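Local coordinates for methyl-CpG-binding domain protein 3 (Homo sapiens, PDB 6CCG), which binds methylated CpG DNA through its methyl-CpG-binding domain and probably takes part in reading this mark in transcriptional control, at residues V22-G27 against H32-Y37; R7-A12 against G16-E21; S62-D65 against K70-M73. All coordinates share one frame; numbering follows the deposited sequence. Where two conformers were deposited one is given.

Interaction 1. Residues V22-G27 against H32-Y37; sequences VPRRSG and HRDVFY. With nucleotides of chain C.
His32 meets Arg24 twice, once through its backbone and once through its ring. Its carbonyl oxygen takes the Arg24 N-H in a nearly straight bond (N to O 2.8 Å), and the CA-H of Pro23 leans on the same oxygen. The imidazole runs alongside the arginine and presents its CD2 edge to one face of the guanidinium, the two planes 89° apart; CD2 lies 3.6 Å from Arg24 NE. One step on, Arg33 pairs with Pro23 without backbone bonds, and its NH1 passes obliquely over the proline CB, while the stronger hold on this guanidinium is the salt bridge from NE to Glu21. Asp34 pairs with Val22 in the hydrogen-bonded manner, and its carboxylate grips Arg24 side-on: OD2 takes NE at 2.8 Å and OD1, through its syn lone pair, takes NH2 at 2.9 Å. The two flat groups are nearly coplanar, 25° apart, and with one bond to each oxygen the carboxylate holds the guanidinium against turning. A water joins OD2 to the carbonyl oxygen of Val22. Further along, the Phe36 ring receives CG2 of Val22 at its edge (CE2 to CG2 3.7 Å).

Held this way, with its chain extended from CG to NE (chi2 179°), Arg24 reaches guanine DG7 of chain C, giving NH1 to N7 at 2.8 Å and NH2 to O6 at 3.0 Å. The face turned from His32 is covered by the 5-methylcytosine 5CM6 of chain C, whose methyl carbon C5A also sits 3.5 Å from Asp34 OD2. Arg25 N bonds a phosphate oxygen of the same nucleotide. This is the arginine finger of a methyl-CpG-binding domain, carried at the end of a beta hairpin, with an aspartate as its second-shell brace and the methylated base lying over one face of it.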
loop_
_atom_site.group_PDB
_atom_site.type_symbol
_atom_site.label_atom_id
_atom_site.label_comp_id
_atom_site.label_asym_id
_atom_site.label_seq_id
_atom_site.Cartn_x
_atom_site.Cartn_y
_atom_site.Cartn_z
ATOM N N VAL A 22 8.809 1.430 -3.213
ATOM C CA VAL A 22 9.946 2.329 -3.350
ATOM C C VAL A 22 11.158 1.623 -2.718
ATOM O O VAL A 22 11.291 1.622 -1.509
ATOM C CB VAL A 22 9.726 3.671 -2.621
ATOM C CG1 VAL A 22 10.939 4.596 -2.815
ATOM C CG2 VAL A 22 8.438 4.353 -3.095
ATOM N N PRO A 23 12.036 1.008 -3.548
ATOM C CA PRO A 23 13.216 0.416 -2.944
ATOM C C PRO A 23 14.128 1.501 -2.362
ATOM O O PRO A 23 14.338 2.553 -2.985
ATOM C CB PRO A 23 13.919 -0.305 -4.115
ATOM C CG PRO A 23 13.404 0.340 -5.351
ATOM C CD PRO A 23 12.113 1.057 -5.020
ATOM N N ARG A 24 14.664 1.229 -1.188
ATOM C CA ARG A 24 15.663 2.114 -0.558
ATOM C C ARG A 24 16.987 2.048 -1.304
ATOM O O ARG A 24 17.448 0.958 -1.642
ATOM C CB ARG A 24 15.852 1.730 0.904
ATOM C CG ARG A 24 14.585 1.948 1.718
ATOM C CD ARG A 24 14.793 1.541 3.134
ATOM N NE ARG A 24 13.553 1.641 3.899
ATOM C CZ ARG A 24 13.477 1.740 5.231
ATOM N NH1 ARG A 24 14.579 1.771 6.005
ATOM N NH2 ARG A 24 12.299 1.819 5.800
ATOM N N ARG A 25 17.595 3.225 -1.533
ATOM C CA ARG A 25 18.821 3.378 -2.357
ATOM C C ARG A 25 20.124 3.243 -1.575
ATOM O O ARG A 25 21.143 2.919 -2.165
ATOM C CB ARG A 25 18.859 4.775 -3.024
ATOM C CG ARG A 25 17.719 5.093 -3.965
ATOM C CD ARG A 25 17.884 4.376 -5.290
ATOM N NE ARG A 25 16.601 4.287 -6.003
ATOM C CZ ARG A 25 16.370 3.519 -7.080
ATOM N NH1 ARG A 25 17.342 2.749 -7.605
ATOM N NH2 ARG A 25 15.155 3.524 -7.642
ATOM N N SER A 26 20.102 3.544 -0.277
ATOM C CA SER A 26 21.316 3.609 0.529
ATOM C C SER A 26 21.072 3.216 1.982
ATOM O O SER A 26 19.926 2.982 2.395
ATOM C CB SER A 26 21.906 5.027 0.449
ATOM O OG SER A 26 21.072 5.951 1.149
ATOM N N GLY A 27 22.154 3.153 2.748
ATOM C CA GLY A 27 22.114 2.805 4.153
ATOM C C GLY A 27 22.098 1.298 4.383
ATOM O O GLY A 27 22.183 0.499 3.425
ATOM N N HIS A 32 15.678 -2.838 0.660
ATOM C CA HIS A 32 14.330 -2.954 1.279
ATOM C C HIS A 32 13.306 -2.135 0.509
ATOM O O HIS A 32 13.561 -0.988 0.135
ATOM C CB HIS A 32 14.351 -2.488 2.742
ATOM C CG HIS A 32 12.999 -2.579 3.420
ATOM N ND1 HIS A 32 12.416 -3.784 3.752
ATOM C CD2 HIS A 32 12.111 -1.613 3.795
ATOM C CE1 HIS A 32 11.228 -3.564 4.309
ATOM N NE2 HIS A 32 11.026 -2.253 4.358
ATOM N N ARG A 33 12.138 -2.717 0.297
ATOM C CA ARG A 33 11.089 -2.086 -0.469
ATOM C C ARG A 33 10.062 -1.588 0.524
ATOM O O ARG A 33 9.429 -2.377 1.164
ATOM C CB ARG A 33 10.466 -3.100 -1.460
ATOM C CG ARG A 33 11.509 -3.881 -2.269
ATOM C CD ARG A 33 10.882 -4.784 -3.335
ATOM N NE ARG A 33 10.268 -3.975 -4.383
ATOM C CZ ARG A 33 10.926 -3.314 -5.351
ATOM N NH1 ARG A 33 12.247 -3.373 -5.451
ATOM N NH2 ARG A 33 10.228 -2.578 -6.242
ATOM N N ASP A 34 9.956 -0.279 0.669
ATOM C CA ASP A 34 8.815 0.334 1.378
ATOM C C ASP A 34 7.613 0.296 0.449
ATOM O O ASP A 34 7.742 0.535 -0.773
ATOM C CB ASP A 34 9.116 1.784 1.764
ATOM C CG ASP A 34 10.253 1.882 2.734
ATOM O OD1 ASP A 34 10.074 1.519 3.925
ATOM O OD2 ASP A 34 11.356 2.288 2.287
ATOM N N VAL A 35 6.451 0.031 1.042
ATOM C CA VAL A 35 5.181 -0.029 0.334
ATOM C C VAL A 35 4.275 1.087 0.879
ATOM O O VAL A 35 4.156 1.238 2.094
ATOM C CB VAL A 35 4.538 -1.414 0.544
ATOM C CG1 VAL A 35 3.115 -1.476 -0.060
ATOM C CG2 VAL A 35 5.423 -2.468 -0.076
ATOM N N PHE A 36 3.700 1.869 -0.040
ATOM C CA PHE A 36 2.769 2.935 0.253
ATOM C C PHE A 36 1.460 2.693 -0.521
ATOM O O PHE A 36 1.463 1.989 -1.541
ATOM C CB PHE A 36 3.372 4.267 -0.140
ATOM C CG PHE A 36 4.711 4.533 0.505
ATOM C CD1 PHE A 36 4.795 4.803 1.869
ATOM C CD2 PHE A 36 5.897 4.391 -0.229
ATOM C CE1 PHE A 36 6.070 5.009 2.505
ATOM C CE2 PHE A 36 7.138 4.629 0.372
ATOM C CZ PHE A 36 7.230 4.928 1.739
ATOM N N TYR A 37 0.368 3.257 -0.014
ATOM C CA TYR A 37 -0.921 3.328 -0.738
ATOM C C TYR A 37 -1.392 4.783 -0.861
ATOM O O TYR A 37 -1.123 5.616 0.026
ATOM C CB TYR A 37 -1.988 2.482 -0.055
ATOM C CG TYR A 37 -1.641 1.034 -0.097
ATOM C CD1 TYR A 37 -2.012 0.238 -1.173
ATOM C CD2 TYR A 37 -0.839 0.476 0.897
ATOM C CE1 TYR A 37 -1.627 -1.100 -1.237
ATOM C CE2 TYR A 37 -0.445 -0.851 0.849
ATOM C CZ TYR A 37 -0.848 -1.637 -0.204
ATOM O OH TYR A 37 -0.472 -2.918 -0.221
ATOM N N1 5CM C 6 14.694 5.858 6.727
ATOM C C2 5CM C 6 14.036 6.141 7.970
ATOM N N3 5CM C 6 12.678 6.045 8.080
ATOM C C4 5CM C 6 11.911 5.683 7.017
ATOM C C5 5CM C 6 12.565 5.386 5.721
ATOM C C5A 5CM C 6 11.813 4.979 4.468
ATOM C C6 5CM C 6 13.950 5.485 5.637
ATOM O O2 5CM C 6 14.637 6.471 9.009
ATOM N N4 5CM C 6 10.575 5.616 7.197
ATOM C "C1'" 5CM C 6 16.154 5.962 6.622
ATOM C "C2'" 5CM C 6 16.798 4.629 6.922
ATOM C "C3'" 5CM C 6 17.959 4.493 6.000
ATOM C "C4'" 5CM C 6 17.979 5.846 5.327
ATOM O "O4'" 5CM C 6 16.623 6.302 5.325
ATOM O "O3'" 5CM C 6 19.188 4.401 6.694
ATOM C "C5'" 5CM C 6 18.561 5.808 3.958
ATOM O "O5'" 5CM C 6 17.554 5.432 3.045
ATOM P P 5CM C 6 17.686 6.259 1.719
ATOM O OP1 5CM C 6 19.109 6.668 1.662
ATOM O OP2 5CM C 6 17.029 5.525 0.555
ATOM P P DG C 7 19.613 3.101 7.518
ATOM O OP1 DG C 7 21.117 3.134 7.603
ATOM O OP2 DG C 7 18.958 1.897 6.954
ATOM O "O5'" DG C 7 19.097 3.417 8.993
ATOM C "C5'" DG C 7 19.553 4.586 9.710
ATOM C "C4'" DG C 7 18.897 4.665 11.069
ATOM O "O4'" DG C 7 17.449 4.752 10.910
ATOM C "C3'" DG C 7 19.141 3.456 11.965
ATOM O "O3'" DG C 7 19.281 3.903 13.327
ATOM C "C2'" DG C 7 17.905 2.602 11.734
ATOM C "C1'" DG C 7 16.808 3.638 11.518
ATOM N N9 DG C 7 15.713 3.237 10.628
ATOM C C8 DG C 7 15.862 2.765 9.347
ATOM N N7 DG C 7 14.725 2.577 8.734
ATOM C C5 DG C 7 13.768 2.954 9.659
ATOM C C6 DG C 7 12.358 2.900 9.581
ATOM O O6 DG C 7 11.656 2.552 8.624
ATOM N N1 DG C 7 11.761 3.340 10.761
ATOM C C2 DG C 7 12.446 3.759 11.882
ATOM N N2 DG C 7 11.697 4.141 12.932
ATOM N N3 DG C 7 13.768 3.776 11.976
ATOM C C4 DG C 7 14.360 3.378 10.833
HETATM O O HOH W 1 11.603 3.724 0.275
#

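Interaction 2. Residues R7-A12 against G16-E21; sequences RWECPA and GWEREE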
loop_
_atom_site.group_PDB
_atom_site.type_symbol
_atom_site.label_atom_id
_atom_site.label_comp_id
_atom_site.label_asym_id
_atom_site.label_seq_id
_atom_site.Cartn_x
_atom_site.Cartn_y
_atom_site.Cartn_z
ATOM N N ARG A 7 4.325 2.206 -9.241
ATOM C CA ARG A 7 3.054 2.732 -8.691
ATOM C C ARG A 7 1.954 2.630 -9.684
ATOM O O ARG A 7 2.048 3.222 -10.753
ATOM C CB ARG A 7 3.203 4.202 -8.246
ATOM C CG ARG A 7 1.874 4.827 -7.769
ATOM C CD ARG A 7 2.069 6.155 -7.070
ATOM N NE ARG A 7 0.780 6.863 -6.915
ATOM C CZ ARG A 7 0.638 8.098 -6.405
ATOM N NH1 ARG A 7 -0.578 8.638 -6.323
ATOM N NH2 ARG A 7 1.700 8.793 -5.978
ATOM N N TRP A 8 0.898 1.875 -9.335
ATOM C CA TRP A 8 -0.358 1.869 -10.117
ATOM C C TRP A 8 -1.567 1.351 -9.295
ATOM O O TRP A 8 -1.462 1.157 -8.065
ATOM C CB TRP A 8 -0.175 1.120 -11.459
ATOM C CG TRP A 8 0.261 -0.313 -11.390
ATOM C CD1 TRP A 8 -0.542 -1.412 -11.311
ATOM C CD2 TRP A 8 1.609 -0.806 -11.501
ATOM N NE1 TRP A 8 0.215 -2.567 -11.332
ATOM C CE2 TRP A 8 1.539 -2.228 -11.448
ATOM C CE3 TRP A 8 2.866 -0.188 -11.638
ATOM C CZ2 TRP A 8 2.684 -3.048 -11.518
ATOM C CZ3 TRP A 8 4.010 -0.997 -11.704
ATOM C CH2 TRP A 8 3.908 -2.424 -11.638
ATOM N N GLU A 9 -2.715 1.190 -9.966
ATOM C CA GLU A 9 -3.956 0.811 -9.288
ATOM C C GLU A 9 -3.790 -0.484 -8.490
ATOM O O GLU A 9 -3.174 -1.453 -8.968
ATOM C CB GLU A 9 -5.119 0.681 -10.297
ATOM C CG GLU A 9 -5.602 2.005 -10.876
ATOM C CD GLU A 9 -6.162 2.973 -9.818
ATOM O OE1 GLU A 9 -6.984 2.542 -8.977
ATOM O OE2 GLU A 9 -5.761 4.178 -9.835
ATOM N N CYS A 10 -4.291 -0.471 -7.252
ATOM C CA CYS A 10 -4.326 -1.661 -6.412
ATOM C C CYS A 10 -5.741 -2.250 -6.547
ATOM O O CYS A 10 -6.677 -1.673 -6.017
ATOM C CB CYS A 10 -4.060 -1.323 -4.960
ATOM S SG CYS A 10 -4.023 -2.803 -3.949
ATOM N N PRO A 11 -5.877 -3.380 -7.245
ATOM C CA PRO A 11 -7.203 -3.950 -7.441
ATOM C C PRO A 11 -7.830 -4.533 -6.170
ATOM O O PRO A 11 -8.993 -4.758 -6.156
ATOM C CB PRO A 11 -6.972 -5.039 -8.497
ATOM C CG PRO A 11 -5.544 -5.384 -8.417
ATOM C CD PRO A 11 -4.823 -4.161 -7.957
ATOM N N ALA A 12 -7.046 -4.783 -5.131
ATOM C CA ALA A 12 -7.596 -5.251 -3.862
ATOM C C ALA A 12 -8.351 -4.150 -3.064
ATOM O O ALA A 12 -9.019 -4.468 -2.103
ATOM C CB ALA A 12 -6.497 -5.855 -3.008
ATOM N N GLY A 16 -9.709 3.712 -7.846
ATOM C CA GLY A 16 -8.821 4.856 -7.711
ATOM C C GLY A 16 -7.703 4.764 -6.674
ATOM O O GLY A 16 -6.863 5.640 -6.638
ATOM N N TRP A 17 -7.690 3.719 -5.819
ATOM C CA TRP A 17 -6.607 3.567 -4.836
ATOM C C TRP A 17 -5.391 2.964 -5.546
ATOM O O TRP A 17 -5.530 2.039 -6.362
ATOM C CB TRP A 17 -7.006 2.684 -3.655
ATOM C CG TRP A 17 -7.851 3.380 -2.627
ATOM C CD1 TRP A 17 -9.215 3.626 -2.707
ATOM C CD2 TRP A 17 -7.429 3.886 -1.364
ATOM N NE1 TRP A 17 -9.647 4.255 -1.564
ATOM C CE2 TRP A 17 -8.585 4.437 -0.724
ATOM C CE3 TRP A 17 -6.192 3.947 -0.699
ATOM C CZ2 TRP A 17 -8.531 5.033 0.543
ATOM C CZ3 TRP A 17 -6.138 4.532 0.542
ATOM C CH2 TRP A 17 -7.328 5.075 1.162
ATOM N N GLU A 18 -4.223 3.481 -5.235
ATOM C CA GLU A 18 -2.975 2.991 -5.870
ATOM C C GLU A 18 -1.996 2.467 -4.851
ATOM O O GLU A 18 -2.028 2.892 -3.677
ATOM C CB GLU A 18 -2.363 4.102 -6.702
ATOM C CG GLU A 18 -3.153 4.378 -7.963
ATOM C CD GLU A 18 -2.680 5.583 -8.733
ATOM O OE1 GLU A 18 -1.684 6.236 -8.339
ATOM O OE2 GLU A 18 -3.318 5.871 -9.747
ATOM N N ARG A 19 -1.135 1.523 -5.295
ATOM C CA ARG A 19 -0.075 0.926 -4.469
ATOM C C ARG A 19 1.308 1.304 -5.071
ATOM O O ARG A 19 1.459 1.339 -6.268
ATOM C CB ARG A 19 -0.207 -0.613 -4.450
ATOM C CG ARG A 19 0.885 -1.353 -3.670
ATOM C CD ARG A 19 0.589 -2.869 -3.531
ATOM N NE ARG A 19 1.682 -3.546 -2.817
ATOM C CZ ARG A 19 2.817 -3.957 -3.377
ATOM N NH1 ARG A 19 3.049 -3.794 -4.695
ATOM N NH2 ARG A 19 3.737 -4.558 -2.621
ATOM N N GLU A 20 2.274 1.601 -4.204
ATOM C CA GLU A 20 3.610 2.016 -4.627
ATOM C C GLU A 20 4.648 1.248 -3.833
ATOM O O GLU A 20 4.501 1.071 -2.619
ATOM C CB GLU A 20 3.817 3.524 -4.416
ATOM C CG GLU A 20 5.221 4.045 -4.716
ATOM C CD GLU A 20 5.350 5.513 -4.399
ATOM O OE1 GLU A 20 5.287 5.880 -3.198
ATOM O OE2 GLU A 20 5.512 6.303 -5.347
ATOM N N GLU A 21 5.687 0.778 -4.547
ATOM C CA GLU A 21 6.871 0.163 -3.950
ATOM C C GLU A 21 8.025 1.088 -4.240
ATOM O O GLU A 21 8.193 1.494 -5.387
ATOM C CB GLU A 21 7.190 -1.164 -4.615
ATOM C CG GLU A 21 6.167 -2.244 -4.426
ATOM C CD GLU A 21 6.521 -3.507 -5.181
ATOM O OE1 GLU A 21 7.691 -3.692 -5.550
ATOM O OE2 GLU A 21 5.623 -4.325 -5.401
HETATM O O HOH W 2 4.414 8.442 -6.039
#
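Strands 7-9 and 18-21 run antiparallel, their axes 4.5 Å apart at 157°, with Trp8 and Arg19 as the hydrogen-bonded pair and Cys10 N continuing the ladder to the Trp17 carbonyl. Arg7 carries the side-chain contact. Its CG stands anti to the backbone N (chi1 175°) and the extended chain crosses Glu18 at about a right angle, bringing NE to OE1 at 2.9 Å in a salt bridge; NH1 adds a weak bond to the same oxygen. Both nitrogens meet OE1 alone, with the guanidinium and carboxylate planes 70° apart, so it is no side-on pairing of two oxygens. On its other flank Arg7 NH2 gives to a water, 2.7 Å away, that in turn donates to Glu20 OE2. With an alanine in place of Glu18, Arg7 NE and NH1 would probably lose the carboxylate oxygen they share, and the guanidinium would be freer to turn. Beyond the polar edge, Cys10 CB packs on Arg19 CB at 4.0 Å.

The hairpin forms one side of the four-stranded sheet: strand 33-38 lies along the other edge of 18-23, Glu20 OE1 bonds Tyr38 OH, and the Trp17 ring packs on Leu51 and Leu55 of helix 48-55.

Interaction 3. Residues S62-D65 against K70-M73; sequences STFD and KMLM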
loop_
_atom_site.group_PDB
_atom_site.type_symbol
_atom_site.label_atom_id
_atom_site.label_comp_id
_atom_site.label_asym_id
_atom_site.label_seq_id
_atom_site.Cartn_x
_atom_site.Cartn_y
_atom_site.Cartn_z
ATOM N N SER A 62 -9.515 -7.348 7.055
ATOM C CA SER A 62 -8.953 -8.345 7.987
ATOM C C SER A 62 -7.903 -9.270 7.318
ATOM O O SER A 62 -6.900 -9.613 7.944
ATOM C CB SER A 62 -10.060 -9.167 8.634
ATOM O OG SER A 62 -10.884 -9.759 7.656
ATOM N N THR A 63 -8.123 -9.632 6.049
ATOM C CA THR A 63 -7.185 -10.501 5.296
ATOM C C THR A 63 -6.360 -9.763 4.221
ATOM O O THR A 63 -5.757 -10.405 3.362
ATOM C CB THR A 63 -7.945 -11.650 4.616
ATOM O OG1 THR A 63 -8.890 -11.112 3.687
ATOM C CG2 THR A 63 -8.645 -12.522 5.648
ATOM N N PHE A 64 -6.354 -8.427 4.262
ATOM C CA PHE A 64 -5.569 -7.624 3.345
ATOM C C PHE A 64 -4.101 -7.588 3.838
ATOM O O PHE A 64 -3.822 -7.161 4.955
ATOM C CB PHE A 64 -6.111 -6.207 3.247
ATOM C CG PHE A 64 -5.315 -5.313 2.337
ATOM C CD1 PHE A 64 -5.340 -5.504 0.945
ATOM C CD2 PHE A 64 -4.540 -4.302 2.847
ATOM C CE1 PHE A 64 -4.596 -4.682 0.088
ATOM C CE2 PHE A 64 -3.795 -3.469 1.999
ATOM C CZ PHE A 64 -3.835 -3.659 0.613
ATOM N N ASP A 65 -3.199 -8.048 2.983
ATOM C CA ASP A 65 -1.753 -8.099 3.288
ATOM C C ASP A 65 -1.150 -6.826 2.755
ATOM O O ASP A 65 -0.963 -6.667 1.541
ATOM C CB ASP A 65 -1.122 -9.328 2.649
ATOM C CG ASP A 65 0.399 -9.480 3.005
ATOM O OD1 ASP A 65 1.170 -8.557 2.795
ATOM O OD2 ASP A 65 0.758 -10.489 3.527
ATOM N N LYS A 70 -2.566 -7.568 -1.546
ATOM C CA LYS A 70 -3.593 -8.561 -1.937
ATOM C C LYS A 70 -4.292 -9.124 -0.741
ATOM O O LYS A 70 -3.741 -9.155 0.384
ATOM C CB LYS A 70 -2.944 -9.749 -2.675
ATOM C CG LYS A 70 -2.395 -9.413 -4.049
ATOM C CD LYS A 70 -1.231 -10.342 -4.426
ATOM C CE LYS A 70 -0.716 -10.036 -5.822
ATOM N NZ LYS A 70 -0.076 -11.236 -6.433
ATOM N N MET A 71 -5.519 -9.618 -0.985
ATOM C CA MET A 71 -6.248 -10.359 0.003
ATOM C C MET A 71 -5.683 -11.786 0.057
ATOM O O MET A 71 -5.468 -12.405 -0.987
ATOM C CB MET A 71 -7.754 -10.398 -0.368
ATOM C CG MET A 71 -8.406 -9.025 -0.429
ATOM S SD MET A 71 -8.374 -8.194 1.163
ATOM C CE MET A 71 -9.371 -6.759 0.776
ATOM N N LEU A 72 -5.499 -12.322 1.264
ATOM C CA LEU A 72 -4.936 -13.673 1.416
ATOM C C LEU A 72 -5.997 -14.713 1.094
ATOM O O LEU A 72 -7.111 -14.641 1.598
ATOM C CB LEU A 72 -4.378 -13.897 2.805
ATOM C CG LEU A 72 -3.287 -12.901 3.243
ATOM C CD1 LEU A 72 -3.374 -12.667 4.742
ATOM C CD2 LEU A 72 -1.880 -13.343 2.837
ATOM N N MET A 73 -5.632 -15.670 0.235
ATOM C CA MET A 73 -6.556 -16.689 -0.271
ATOM C C MET A 73 -6.535 -17.901 0.653
ATOM O O MET A 73 -6.080 -17.849 1.800
ATOM C CB MET A 73 -6.160 -17.106 -1.701
ATOM C CG MET A 73 -6.005 -15.944 -2.678
ATOM O OXT MET A 73 -6.962 -18.972 0.276
#
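The Phe64 ring meets Met71 at its edge: the sulfur SD lies almost in the ring plane, 83° off the normal and 5.3 Å from the centroid. This is a Met-aromatic contact across a short antiparallel hairpin near the C-terminal end of the methyl-CpG-binding domain, in which Phe64 and Met71 form the non-hydrogen-bonded pair. Both side chains leave the hairpin on the same face and cross at about a right angle. The thioether does more than touch the ring rim, since SD also packs against Phe64 CB at 3.7 Å. The bend at chi2 (-62°) brings the sulfur alongside Phe64 CA and CB, at the ring's edge. Thr63 OG1 lies beside the same sulfur.

Beyond each other, Phe64 rests on Ala12 and Leu13 and Met71 touches Met59, so the hairpin's apolar face is turned to the loops of the domain. Lys48 NZ bonds the Phe64 carbonyl oxygen.

Two backbone bonds close the ladder on either side of the pair. Asp65 N gives to Lys70 O at 2.9 Å in a nearly straight bond (168°). Asp65 points to the face opposite Phe64, and its OD1 accepts from Thr68 N in the turn, which ties the carboxylate to the connecting loop. Its other oxygen, OD2, lies 3.9 Å from Leu72 CD2, a loose apolar flank for the acid. The other branch of the leucine, CD1, lies 3.6 Å from Thr63 O. That oxygen is also approached by the CA-H of Met71, and its hydrogen bond comes from Leu72 N, at 2.9 Å.

From the N terminus the contacts follow in series, and none nests in or crosses another. Interaction 2 comes first, closing the short turn between strands 6-9 and 18-23. The chain then runs out along 18-23 into interaction 1, which closes the DNA-facing loop and returns along 33-38; strand 18-23 is thus shared, and a probable hydrogen bond from Glu20 N to Phe36 O ties the two contacts together. After strand 44-45 and helix 48-55 the chain reaches interaction 3, a separate two-stranded hairpin. Among its contacts with the rest are Ala12, which packs on Lys70 and on Met71 CE, and Tyr37, whose hydroxyl lies against Phe64 CZ, joining the C-terminal hairpin to the main sheet.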